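Local coordinates for Lmo0305 protein (Listeria monocytogenes, PDB 3PJ0) that is of unknown function but belongs to the beta-eliminating lyase family of fold-type I pyridoxal-phosphate proteins and carries covalently bound pyridoxal phosphate, at residues 46-49 with 50-54; 240-243 with 244-247. All coordinates share one frame; numbering follows the deposited sequence.

Interaction 1. Residues 46-49 with 50-54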
loop_
_atom_site.group_PDB
_atom_site.type_symbol
_atom_site.label_atom_id
_atom_site.label_comp_id
_atom_site.label_asym_id
_atom_site.label_seq_id
_atom_site.Cartn_x
_atom_site.Cartn_y
_atom_site.Cartn_z
ATOM N N ASN A 46 -11.175 -5.782 -7.025
ATOM C CA ASN A 46 -12.067 -6.087 -8.130
ATOM C C ASN A 46 -12.407 -4.849 -8.929
ATOM O O ASN A 46 -12.258 -3.748 -8.449
ATOM C CB ASN A 46 -13.350 -6.706 -7.601
ATOM C CG ASN A 46 -13.113 -8.085 -6.972
ATOM O OD1 ASN A 46 -12.501 -8.965 -7.582
ATOM N ND2 ASN A 46 -13.582 -8.255 -5.742
ATOM N N GLY A 47 -12.908 -5.048 -10.137
ATOM C CA GLY A 47 -13.260 -3.937 -11.003
ATOM C C GLY A 47 -12.405 -3.872 -12.248
ATOM O O GLY A 47 -11.216 -4.202 -12.220
ATOM N N ALA A 48 -12.975 -3.373 -13.341
ATOM C CA ALA A 48 -12.228 -3.354 -14.601
ATOM C C ALA A 48 -10.838 -2.723 -14.516
ATOM O O ALA A 48 -9.891 -3.269 -15.065
ATOM C CB ALA A 48 -13.057 -2.659 -15.718
ATOM N N VAL A 49 -10.694 -1.595 -13.817
ATOM C CA VAL A 49 -9.404 -0.903 -13.841
ATOM C C VAL A 49 -8.262 -1.803 -13.332
ATOM O O VAL A 49 -7.212 -1.831 -13.957
ATOM C CB VAL A 49 -9.396 0.498 -13.155
ATOM C CG1 VAL A 49 -9.764 0.421 -11.695
ATOM C CG2 VAL A 49 -8.006 1.144 -13.291
ATOM N N ILE A 50 -8.494 -2.562 -12.257
ATOM C CA ILE A 50 -7.471 -3.455 -11.727
ATOM C C ILE A 50 -7.431 -4.788 -12.479
ATOM O O ILE A 50 -6.355 -5.279 -12.835
ATOM C CB ILE A 50 -7.606 -3.669 -10.184
ATOM C CG1 ILE A 50 -6.387 -4.450 -9.650
ATOM C CG2 ILE A 50 -8.930 -4.361 -9.820
ATOM C CD1 ILE A 50 -6.378 -4.627 -8.131
ATOM N N GLU A 51 -8.588 -5.371 -12.748
ATOM C CA GLU A 51 -8.648 -6.673 -13.431
ATOM C C GLU A 51 -8.061 -6.641 -14.829
ATOM O O GLU A 51 -7.351 -7.580 -15.221
ATOM C CB GLU A 51 -10.084 -7.192 -13.493
ATOM C CG GLU A 51 -10.659 -7.458 -12.136
ATOM C CD GLU A 51 -12.048 -8.055 -12.190
ATOM O OE1 GLU A 51 -12.302 -8.819 -13.162
ATOM O OE2 GLU A 51 -12.844 -7.786 -11.249
ATOM N N ASP A 52 -8.344 -5.581 -15.589
ATOM C CA ASP A 52 -7.786 -5.451 -16.923
ATOM C C ASP A 52 -6.256 -5.334 -16.880
ATOM O O ASP A 52 -5.586 -5.897 -17.732
ATOM C CB ASP A 52 -8.375 -4.268 -17.674
ATOM C CG ASP A 52 -9.881 -4.429 -17.949
ATOM O OD1 ASP A 52 -10.459 -5.462 -17.615
ATOM O OD2 ASP A 52 -10.481 -3.475 -18.442
ATOM N N PHE A 53 -5.713 -4.600 -15.901
ATOM C CA PHE A 53 -4.261 -4.442 -15.827
ATOM C C PHE A 53 -3.608 -5.758 -15.435
ATOM O O PHE A 53 -2.581 -6.149 -16.001
ATOM C CB PHE A 53 -3.853 -3.339 -14.854
ATOM C CG PHE A 53 -2.381 -3.035 -14.876
ATOM C CD1 PHE A 53 -1.805 -2.444 -15.986
ATOM C CD2 PHE A 53 -1.577 -3.350 -13.789
ATOM C CE1 PHE A 53 -0.416 -2.190 -16.011
ATOM C CE2 PHE A 53 -0.226 -3.088 -13.799
ATOM C CZ PHE A 53 0.356 -2.490 -14.913
ATOM N N GLU A 54 -4.188 -6.447 -14.467
ATOM C CA GLU A 54 -3.672 -7.775 -14.082
ATOM C C GLU A 54 -3.666 -8.735 -15.286
ATOM O O GLU A 54 -2.662 -9.382 -15.580
ATOM C CB GLU A 54 -4.516 -8.358 -12.947
ATOM C CG GLU A 54 -4.350 -7.569 -11.613
ATOM C CD GLU A 54 -5.291 -7.981 -10.524
ATOM O OE1 GLU A 54 -6.376 -8.545 -10.851
ATOM O OE2 GLU A 54 -4.991 -7.699 -9.330
#
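Glu51 reaches back over the first turn of helix 48-61 and takes the backbone N-H of Gly47, the residue at the N-cap. Its CG stands beside its own backbone N (chi1 -63°) and the chain is extended beyond it. The aliphatic part of the side chain therefore runs along the Gly47 peptide, Glu51 CG 3.3 Å from Gly47 O, and brings the carboxylate to Gly47 N. Glu51 OE2 then accepts from Gly47 N at 3.0 Å in a nearly straight bond. The donor approaches the anti side of the carboxylate, lifted 32° out of its plane. Asn46 flanks the same oxygen, its CB 3.8 Å from Glu51 OE2, and its amide is turned 77° against the carboxylate, so the two flat groups do not stack. In return Gly47 O accepts from Glu51 N at 2.9 Å, so the two residues are joined twice, by side chain and by backbone.

One residue along, Asp52 N donates to Ala48 O at 2.8 Å. The Asp52 carboxylate lies next to that carbonyl, CG 3.1 Å from Ala48 O; both groups are acceptors, so this closeness follows from the side-chain torsion and not from a bond. Val49, Ile50 and Phe53 pack on helix 243-256 instead. Acidic side chains at this end probably interact favourably with the helix dipole. The pattern is a helix N-terminus at which an acidic side chain from the first turn satisfies the N-cap N-H. It resembles a capping box but lacks the reciprocal side-chain bond, since the N-cap residue is glycine and the glutamate sits four residues on.

Interaction 2. Residues 240-243 with 244-247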
loop_
_atom_site.group_PDB
_atom_site.type_symbol
_atom_site.label_atom_id
_atom_site.label_comp_id
_atom_site.label_asym_id
_atom_site.label_seq_id
_atom_site.Cartn_x
_atom_site.Cartn_y
_atom_site.Cartn_z
ATOM N N ILE A 240 -8.899 -0.378 -0.631
ATOM C CA ILE A 240 -10.140 -0.160 -1.360
ATOM C C ILE A 240 -9.860 0.266 -2.809
ATOM O O ILE A 240 -10.434 -0.293 -3.736
ATOM C CB ILE A 240 -11.126 0.860 -0.664
ATOM C CG1 ILE A 240 -12.418 0.984 -1.484
ATOM C CG2 ILE A 240 -10.509 2.274 -0.466
ATOM C CD1 ILE A 240 -13.575 1.600 -0.719
ATOM N N SER A 241 -8.933 1.196 -2.991
ATOM C CA SER A 241 -8.669 1.778 -4.311
ATOM C C SER A 241 -7.179 1.869 -4.598
ATOM O O SER A 241 -6.472 2.695 -3.970
ATOM C CB SER A 241 -9.231 3.200 -4.362
ATOM O OG SER A 241 -10.644 3.233 -4.241
ATOM N N LEU A 242 -6.723 1.037 -5.516
ATOM C CA LEU A 242 -5.316 1.066 -5.974
ATOM C C LEU A 242 -5.162 1.789 -7.322
ATOM O O LEU A 242 -4.034 1.934 -7.826
ATOM C CB LEU A 242 -4.763 -0.369 -6.075
ATOM C CG LEU A 242 -4.488 -1.014 -4.714
ATOM C CD1 LEU A 242 -4.296 -2.541 -4.838
ATOM C CD2 LEU A 242 -3.270 -0.373 -3.992
ATOM N N TYR A 243 -6.254 2.299 -7.896
ATOM C CA TYR A 243 -6.143 2.928 -9.221
ATOM C C TYR A 243 -5.071 4.047 -9.382
ATOM O O TYR A 243 -4.524 4.158 -10.481
ATOM C CB TYR A 243 -7.498 3.425 -9.762
ATOM C CG TYR A 243 -8.037 4.644 -9.078
ATOM C CD1 TYR A 243 -7.623 5.920 -9.461
ATOM C CD2 TYR A 243 -8.974 4.540 -8.050
ATOM C CE1 TYR A 243 -8.128 7.052 -8.811
ATOM C CE2 TYR A 243 -9.481 5.662 -7.426
ATOM C CZ TYR A 243 -9.059 6.905 -7.801
ATOM O OH TYR A 243 -9.552 8.027 -7.185
ATOM N N PRO A 244 -4.771 4.848 -8.327
ATOM C CA PRO A 244 -3.734 5.847 -8.601
ATOM C C PRO A 244 -2.408 5.250 -9.074
ATOM O O PRO A 244 -1.732 5.835 -9.950
ATOM C CB PRO A 244 -3.594 6.605 -7.263
ATOM C CG PRO A 244 -4.937 6.440 -6.591
ATOM C CD PRO A 244 -5.384 5.047 -7.007
ATOM N N TYR A 245 -2.051 4.102 -8.512
ATOM C CA TYR A 245 -0.834 3.392 -8.883
ATOM C C TYR A 245 -1.068 2.532 -10.123
ATOM O O TYR A 245 -0.194 2.403 -10.937
ATOM C CB TYR A 245 -0.300 2.517 -7.732
ATOM C CG TYR A 245 0.059 3.257 -6.473
ATOM C CD1 TYR A 245 0.763 4.453 -6.512
ATOM C CD2 TYR A 245 -0.270 2.739 -5.233
ATOM C CE1 TYR A 245 1.092 5.135 -5.337
ATOM C CE2 TYR A 245 0.069 3.407 -4.052
ATOM C CZ TYR A 245 0.750 4.599 -4.117
ATOM O OH TYR A 245 1.071 5.252 -2.951
ATOM N N ILE A 246 -2.260 1.953 -10.288
ATOM C CA ILE A 246 -2.517 1.121 -11.499
ATOM C C ILE A 246 -2.502 1.972 -12.770
ATOM O O ILE A 246 -1.797 1.667 -13.747
ATOM C CB ILE A 246 -3.873 0.362 -11.422
ATOM C CG1 ILE A 246 -3.853 -0.660 -10.283
ATOM C CG2 ILE A 246 -4.192 -0.388 -12.748
ATOM C CD1 ILE A 246 -5.264 -1.049 -9.852
ATOM N N LEU A 247 -3.255 3.067 -12.752
ATOM C CA LEU A 247 -3.272 3.965 -13.930
ATOM C C LEU A 247 -1.882 4.504 -14.311
ATOM O O LEU A 247 -1.543 4.554 -15.515
ATOM C CB LEU A 247 -4.280 5.089 -13.766
ATOM C CG LEU A 247 -5.749 4.622 -13.668
ATOM C CD1 LEU A 247 -6.636 5.784 -13.230
ATOM C CD2 LEU A 247 -6.300 3.904 -14.965
#
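Pro244 presses its CD against one face of the ring of Tyr243, the residue just before it, in a CH-pi contact 3.5 Å from CD to the ring centroid and 20° off the normal. Tyr243 makes this possible by placing CG between its backbone N and carbonyl carbon (chi1 72°), which swings the ring over the proline. Pro244 has no N-H to give; Leu242 O accepts from the two residues that follow it.

Tyr245 N gives it a weak bond, while the phenol end of Tyr245 leaves the segment to bond Ser241 O of the second subunit. Ile246 N supplies the straighter bond, 3.0 Å to Leu242 O. Its side chain also comes back towards Leu242, where Ile246 CD1 rests 3.9 Å from Leu242 CB. Leu247 N closes the next turn on Tyr243 O at 2.8 Å, and Leu247 CD1 meets Tyr243 CD1 obliquely at 3.9 Å. The Tyr243 ring is thus touched by both Pro244 and Leu247.

Just ahead of the helix, Asp42 accepts from Leu242 N, and weakly from Tyr243 N. Between the two segments the hydrogen bonds are all backbone to backbone, and the side chains meet by apolar and CH-pi contact; a proline suits this first turn, where backbone N-H groups have no helical carbonyl before them to bond.

In the fold
Interaction 1 comes first along the chain, at the start of helix 48-61, and interaction 2 follows much later, where the loop after helix 222-234 runs into helix 243-256. Their centres are nevertheless about 10 Å apart, because the first turns of the two helices pack together. Phe53 CB lies 3.6 Å from Ile246 CG2, and Val49 CG2 is 3.7 Å from Leu247 CD2. Phe68 of strand 65-69, at one edge of the seven-stranded mixed sheet, touches Ile50 and Ile246 alike. Interaction 2 also faces the second subunit, which interaction 1 does not touch, so the start of helix 243-256 packs on helix 48-61 and the sheet edge within the chain and also forms part of the dimer interface.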